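Local coordinates for 5' nucleotidase family protein (Staphylococcus aureus subsp. aureus, PDB 4Q7F) that belongs to the 5'-nucleotidase family, joining a metal-binding calcineurin-like phosphoesterase domain to a C-terminal 5'-nucleotidase domain, at residues L119-A133 with E137-Y149. Sequence-based numbering, arbitrary orientation. Where two conformers were deposited one is given.
Sequences LKDTLRRLNYPVLCA and ENDSTLTDNGVKY
Cys132 CB lies 3.6 Å from Thr143 OG1 where the chain leaving helix 116-125 of the calcineurin-like phosphoesterase domain runs beside the loop between strands 140-141 and 147-152. Cys132 N donates to a lone pair of Asn145 O, in the carbonyl plane, at 3.2 Å and 158°. The same oxygen takes a second bond from Thr143 OG1; chi1 of 54° puts this hydroxyl between its backbone N and carbonyl carbon, and it stands 48° out of the Asn145 carbonyl plane. Two waters act as bridges: one links Val130 O to Asn145 N, the other Cys132 O to Thr143 N. Within the same segment Thr141 OG1 donates to Thr143 O.

Leu131 CD1 lies 3.7 Å from Lys148 CB, the side chains crossing at about a right angle, while Leu123 CD1 touches Thr143 CG2. Gly146 packs its CA 3.8 Å from Ala133 CB, both residues bonding through their backbones to Gly161 of strand 155-163. On the helix side, Leu119 CD2 meets Leu142 CD2, and Phe112 touches both leucines.

Approaching from opposite directions, Lys120 NZ and Glu137 OE2 form a salt bridge, though 2.4 Å is improbably short and its geometry doubtful; Leu142 CD1 lies 3.9 Å from Lys120 CE.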
loop_
_atom_site.group_PDB
_atom_site.type_symbol
_atom_site.label_atom_id
_atom_site.label_comp_id
_atom_site.label_asym_id
_atom_site.label_seq_id
_atom_site.Cartn_x
_atom_site.Cartn_y
_atom_site.Cartn_z
ATOM N N LEU A 119 6.858 -13.444 7.347
ATOM C CA LEU A 119 6.673 -12.381 8.342
ATOM C C LEU A 119 7.218 -12.786 9.717
ATOM O O LEU A 119 8.003 -12.044 10.327
ATOM C CB LEU A 119 5.204 -12.000 8.462
ATOM C CG LEU A 119 4.883 -10.923 9.503
ATOM C CD1 LEU A 119 5.707 -9.658 9.264
ATOM C CD2 LEU A 119 3.399 -10.604 9.518
ATOM N N LYS A 120 6.818 -13.968 10.192
ATOM C CA LYS A 120 7.267 -14.444 11.497
ATOM C C LYS A 120 8.793 -14.498 11.570
ATOM O O LYS A 120 9.383 -14.063 12.570
ATOM C CB LYS A 120 6.663 -15.808 11.843
ATOM C CG LYS A 120 5.155 -15.802 12.107
ATOM C CD LYS A 120 4.709 -17.160 12.621
ATOM C CE LYS A 120 3.229 -17.194 12.955
ATOM N NZ LYS A 120 2.780 -18.567 13.349
ATOM N N ASP A 121 9.429 -15.053 10.534
ATOM C CA ASP A 121 10.900 -15.108 10.465
ATOM C C ASP A 121 11.509 -13.687 10.547
ATOM O O ASP A 121 12.542 -13.461 11.194
ATOM C CB ASP A 121 11.339 -15.768 9.164
ATOM C CG ASP A 121 12.833 -15.796 9.007
ATOM O OD1 ASP A 121 13.497 -16.495 9.798
ATOM O OD2 ASP A 121 13.356 -15.113 8.080
ATOM N N THR A 122 10.877 -12.745 9.854
ATOM C CA THR A 122 11.303 -11.356 9.860
ATOM C C THR A 122 11.248 -10.779 11.289
ATOM O O THR A 122 12.263 -10.231 11.812
ATOM C CB THR A 122 10.446 -10.528 8.865
ATOM O OG1 THR A 122 10.731 -10.965 7.532
ATOM C CG2 THR A 122 10.739 -9.059 8.954
ATOM N N LEU A 123 10.117 -10.968 11.969
ATOM C CA LEU A 123 9.986 -10.428 13.316
ATOM C C LEU A 123 11.040 -10.951 14.278
ATOM O O LEU A 123 11.498 -10.210 15.145
ATOM C CB LEU A 123 8.595 -10.666 13.902
ATOM C CG LEU A 123 7.432 -10.077 13.079
ATOM C CD1 LEU A 123 6.100 -10.256 13.795
ATOM C CD2 LEU A 123 7.678 -8.626 12.780
ATOM N N ARG A 124 11.421 -12.222 14.143
ATOM C CA ARG A 124 12.421 -12.782 15.053
ATOM C C ARG A 124 13.850 -12.355 14.698
ATOM O O ARG A 124 14.731 -12.420 15.539
ATOM C CB ARG A 124 12.283 -14.315 15.215
ATOM C CG ARG A 124 12.355 -15.167 13.960
ATOM C CD ARG A 124 12.243 -16.665 14.302
ATOM N NE ARG A 124 12.087 -17.485 13.095
ATOM C CZ ARG A 124 10.926 -17.907 12.584
ATOM N NH1 ARG A 124 10.931 -18.624 11.466
ATOM N NH2 ARG A 124 9.762 -17.625 13.166
ATOM N N ARG A 125 14.065 -11.914 13.461
ATOM C CA ARG A 125 15.379 -11.441 13.022
ATOM C C ARG A 125 15.621 -9.948 13.455
ATOM O O ARG A 125 16.761 -9.516 13.603
ATOM C CB ARG A 125 15.543 -11.573 11.502
ATOM C CG ARG A 125 15.729 -12.995 10.981
ATOM C CD ARG A 125 15.768 -13.006 9.443
ATOM N NE ARG A 125 15.923 -14.355 8.871
ATOM C CZ ARG A 125 17.079 -15.013 8.749
ATOM N NH1 ARG A 125 18.220 -14.485 9.173
ATOM N NH2 ARG A 125 17.093 -16.227 8.208
ATOM N N LEU A 126 14.544 -9.187 13.644
ATOM C CA LEU A 126 14.643 -7.793 14.073
ATOM C C LEU A 126 15.072 -7.698 15.536
ATOM O O LEU A 126 14.690 -8.538 16.368
ATOM C CB LEU A 126 13.319 -7.063 13.908
ATOM C CG LEU A 126 12.794 -6.881 12.481
ATOM C CD1 LEU A 126 11.334 -6.447 12.456
ATOM C CD2 LEU A 126 13.641 -5.864 11.721
ATOM N N ASN A 127 15.829 -6.654 15.837
ATOM C CA ASN A 127 16.354 -6.424 17.201
ATOM C C ASN A 127 15.520 -5.443 18.061
ATOM O O ASN A 127 16.009 -4.882 19.009
ATOM C CB ASN A 127 17.833 -6.018 17.147
ATOM C CG ASN A 127 18.055 -4.675 16.476
ATOM O OD1 ASN A 127 17.137 -3.891 16.316
ATOM N ND2 ASN A 127 19.294 -4.406 16.084
ATOM N N TYR A 128 14.244 -5.283 17.721
ATOM C CA TYR A 128 13.320 -4.481 18.497
ATOM C C TYR A 128 11.937 -5.106 18.319
ATOM O O TYR A 128 11.711 -5.806 17.351
ATOM C CB TYR A 128 13.309 -3.023 18.032
ATOM C CG TYR A 128 13.010 -2.862 16.560
ATOM C CD1 TYR A 128 11.701 -2.815 16.088
ATOM C CD2 TYR A 128 14.034 -2.775 15.648
ATOM C CE1 TYR A 128 11.429 -2.675 14.744
ATOM C CE2 TYR A 128 13.782 -2.640 14.303
ATOM C CZ TYR A 128 12.473 -2.588 13.861
ATOM O OH TYR A 128 12.255 -2.448 12.532
ATOM N N PRO A 129 11.015 -4.856 19.260
ATOM C CA PRO A 129 9.686 -5.436 19.182
ATOM C C PRO A 129 8.747 -4.770 18.203
ATOM O O PRO A 129 8.821 -3.566 17.977
ATOM C CB PRO A 129 9.127 -5.228 20.591
ATOM C CG PRO A 129 9.839 -4.041 21.100
ATOM C CD PRO A 129 11.241 -4.186 20.552
ATOM N N VAL A 130 7.853 -5.571 17.638
ATOM C CA VAL A 130 6.815 -5.059 16.746
ATOM C C VAL A 130 5.516 -5.197 17.537
ATOM O O VAL A 130 5.162 -6.292 17.975
ATOM C CB VAL A 130 6.796 -5.798 15.403
ATOM C CG1 VAL A 130 5.555 -5.409 14.593
ATOM C CG2 VAL A 130 8.058 -5.466 14.617
ATOM N N LEU A 131 4.823 -4.078 17.741
ATOM C CA LEU A 131 3.644 -4.069 18.599
ATOM C C LEU A 131 2.357 -4.097 17.786
ATOM O O LEU A 131 2.144 -3.227 16.950
ATOM C CB LEU A 131 3.669 -2.829 19.494
ATOM C CG LEU A 131 4.894 -2.712 20.424
ATOM C CD1 LEU A 131 4.886 -1.352 21.111
ATOM C CD2 LEU A 131 4.924 -3.825 21.457
ATOM N N CYS A 132 1.532 -5.114 18.025
ATOM C CA CYS A 132 0.222 -5.245 17.342
ATOM C C CYS A 132 -0.775 -5.859 18.306
ATOM O O CYS A 132 -0.771 -7.071 18.527
ATOM C CB CYS A 132 0.337 -6.098 16.096
ATOM S SG CYS A 132 -1.237 -6.202 15.210
ATOM N N ALA A 133 -1.638 -5.025 18.877
ATOM C CA ALA A 133 -2.613 -5.499 19.860
ATOM C C ALA A 133 -3.944 -6.025 19.293
ATOM O O ALA A 133 -4.725 -6.673 20.013
ATOM C CB ALA A 133 -2.887 -4.385 20.869
ATOM N N GLU A 137 -3.543 -14.521 16.473
ATOM C CA GLU A 137 -3.238 -15.782 15.833
ATOM C C GLU A 137 -3.739 -16.816 16.847
ATOM O O GLU A 137 -3.188 -16.943 17.947
ATOM C CB GLU A 137 -1.756 -15.927 15.590
ATOM C CG GLU A 137 -1.399 -17.225 14.898
ATOM C CD GLU A 137 0.093 -17.459 14.826
ATOM O OE1 GLU A 137 0.833 -17.030 15.733
ATOM O OE2 GLU A 137 0.523 -18.122 13.880
ATOM N N ASN A 138 -4.787 -17.540 16.480
ATOM C CA ASN A 138 -5.427 -18.479 17.381
ATOM C C ASN A 138 -5.980 -17.686 18.583
ATOM O O ASN A 138 -6.747 -16.732 18.377
ATOM C CB ASN A 138 -4.500 -19.655 17.753
ATOM C CG ASN A 138 -4.152 -20.524 16.549
ATOM O OD1 ASN A 138 -4.914 -20.613 15.579
ATOM N ND2 ASN A 138 -3.006 -21.183 16.614
ATOM N N ASP A 139 -5.570 -18.016 19.801
ATOM C CA ASP A 139 -6.123 -17.344 20.973
ATOM C C ASP A 139 -5.170 -16.367 21.677
ATOM O O ASP A 139 -5.250 -16.173 22.883
ATOM C CB ASP A 139 -6.679 -18.405 21.945
ATOM C CG ASP A 139 -7.778 -19.256 21.309
ATOM O OD1 ASP A 139 -8.438 -18.786 20.357
ATOM O OD2 ASP A 139 -7.991 -20.394 21.768
ATOM N N SER A 140 -4.278 -15.744 20.912
ATOM C CA SER A 140 -3.376 -14.730 21.454
ATOM C C SER A 140 -2.905 -13.826 20.305
ATOM O O SER A 140 -3.198 -14.098 19.140
ATOM C CB SER A 140 -2.186 -15.364 22.185
ATOM O OG SER A 140 -1.317 -16.012 21.276
ATOM N N THR A 141 -2.214 -12.747 20.641
ATOM C CA THR A 141 -1.722 -11.824 19.629
ATOM C C THR A 141 -0.660 -12.499 18.760
ATOM O O THR A 141 0.115 -13.319 19.236
ATOM C CB THR A 141 -1.161 -10.528 20.248
ATOM O OG1 THR A 141 -0.144 -10.851 21.213
ATOM C CG2 THR A 141 -2.282 -9.724 20.929
ATOM N N LEU A 142 -0.682 -12.184 17.472
ATOM C CA LEU A 142 0.309 -12.695 16.527
ATOM C C LEU A 142 1.694 -12.295 17.025
ATOM O O LEU A 142 2.594 -13.125 17.092
ATOM C CB LEU A 142 0.048 -12.128 15.131
ATOM C CG LEU A 142 1.154 -12.298 14.086
ATOM C CD1 LEU A 142 1.522 -13.755 13.851
ATOM C CD2 LEU A 142 0.731 -11.627 12.790
ATOM N N THR A 143 1.848 -11.014 17.373
ATOM C CA THR A 143 3.115 -10.491 17.922
ATOM C C THR A 143 3.215 -10.808 19.402
ATOM O O THR A 143 2.197 -11.047 20.069
ATOM C CB THR A 143 3.266 -8.962 17.737
ATOM O OG1 THR A 143 2.127 -8.260 18.278
ATOM C CG2 THR A 143 3.400 -8.618 16.279
ATOM N N ASP A 144 4.442 -10.841 19.915
ATOM C CA ASP A 144 4.654 -11.103 21.334
ATOM C C ASP A 144 3.851 -10.133 22.195
ATOM O O ASP A 144 3.243 -10.532 23.176
ATOM C CB ASP A 144 6.141 -10.994 21.704
ATOM C CG ASP A 144 6.987 -12.092 21.078
ATOM O OD1 ASP A 144 6.424 -13.093 20.613
ATOM O OD2 ASP A 144 8.222 -11.960 21.055
ATOM N N ASN A 145 3.863 -8.857 21.840
ATOM C CA ASN A 145 3.140 -7.857 22.610
ATOM C C ASN A 145 2.448 -6.838 21.744
ATOM O O ASN A 145 2.760 -6.682 20.567
ATOM C CB ASN A 145 4.092 -7.117 23.536
ATOM C CG ASN A 145 4.517 -7.942 24.732
ATOM O OD1 ASN A 145 3.737 -8.168 25.648
ATOM N ND2 ASN A 145 5.766 -8.351 24.747
ATOM N N GLY A 146 1.500 -6.150 22.355
ATOM C CA GLY A 146 0.780 -5.087 21.707
ATOM C C GLY A 146 0.966 -3.774 22.433
ATOM O O GLY A 146 0.682 -2.719 21.876
ATOM N N VAL A 147 1.477 -3.830 23.670
ATOM C CA VAL A 147 1.685 -2.639 24.462
ATOM C C VAL A 147 3.089 -2.656 25.104
ATOM O O VAL A 147 3.596 -3.717 25.455
ATOM C CB VAL A 147 0.597 -2.518 25.550
ATOM C CG1 VAL A 147 0.863 -1.326 26.464
ATOM C CG2 VAL A 147 -0.781 -2.398 24.913
ATOM N N LYS A 148 3.702 -1.473 25.180
ATOM C CA LYS A 148 5.035 -1.267 25.770
ATOM C C LYS A 148 4.984 -0.075 26.724
ATOM O O LYS A 148 4.375 0.956 26.422
ATOM C CB LYS A 148 6.053 -0.982 24.651
ATOM C CG LYS A 148 7.459 -0.589 25.091
ATOM C CD LYS A 148 8.321 -0.265 23.870
ATOM C CE LYS A 148 9.656 0.363 24.245
ATOM N NZ LYS A 148 10.480 -0.493 25.143
ATOM N N TYR A 149 5.636 -0.200 27.871
ATOM C CA TYR A 149 5.679 0.887 28.829
ATOM C C TYR A 149 7.134 1.236 29.129
ATOM O O TYR A 149 7.987 0.353 29.151
ATOM C CB TYR A 149 4.984 0.476 30.138
ATOM C CG TYR A 149 3.492 0.235 30.028
ATOM C CD1 TYR A 149 2.601 1.300 29.995
ATOM C CD2 TYR A 149 2.972 -1.052 30.016
ATOM C CE1 TYR A 149 1.226 1.088 29.908
ATOM C CE2 TYR A 149 1.598 -1.277 29.948
ATOM C CZ TYR A 149 0.731 -0.204 29.887
ATOM O OH TYR A 149 -0.625 -0.414 29.821
HETATM O O HOH W 1 5.988 -7.669 20.289
HETATM O O HOH W 2 -0.319 -9.158 16.994
#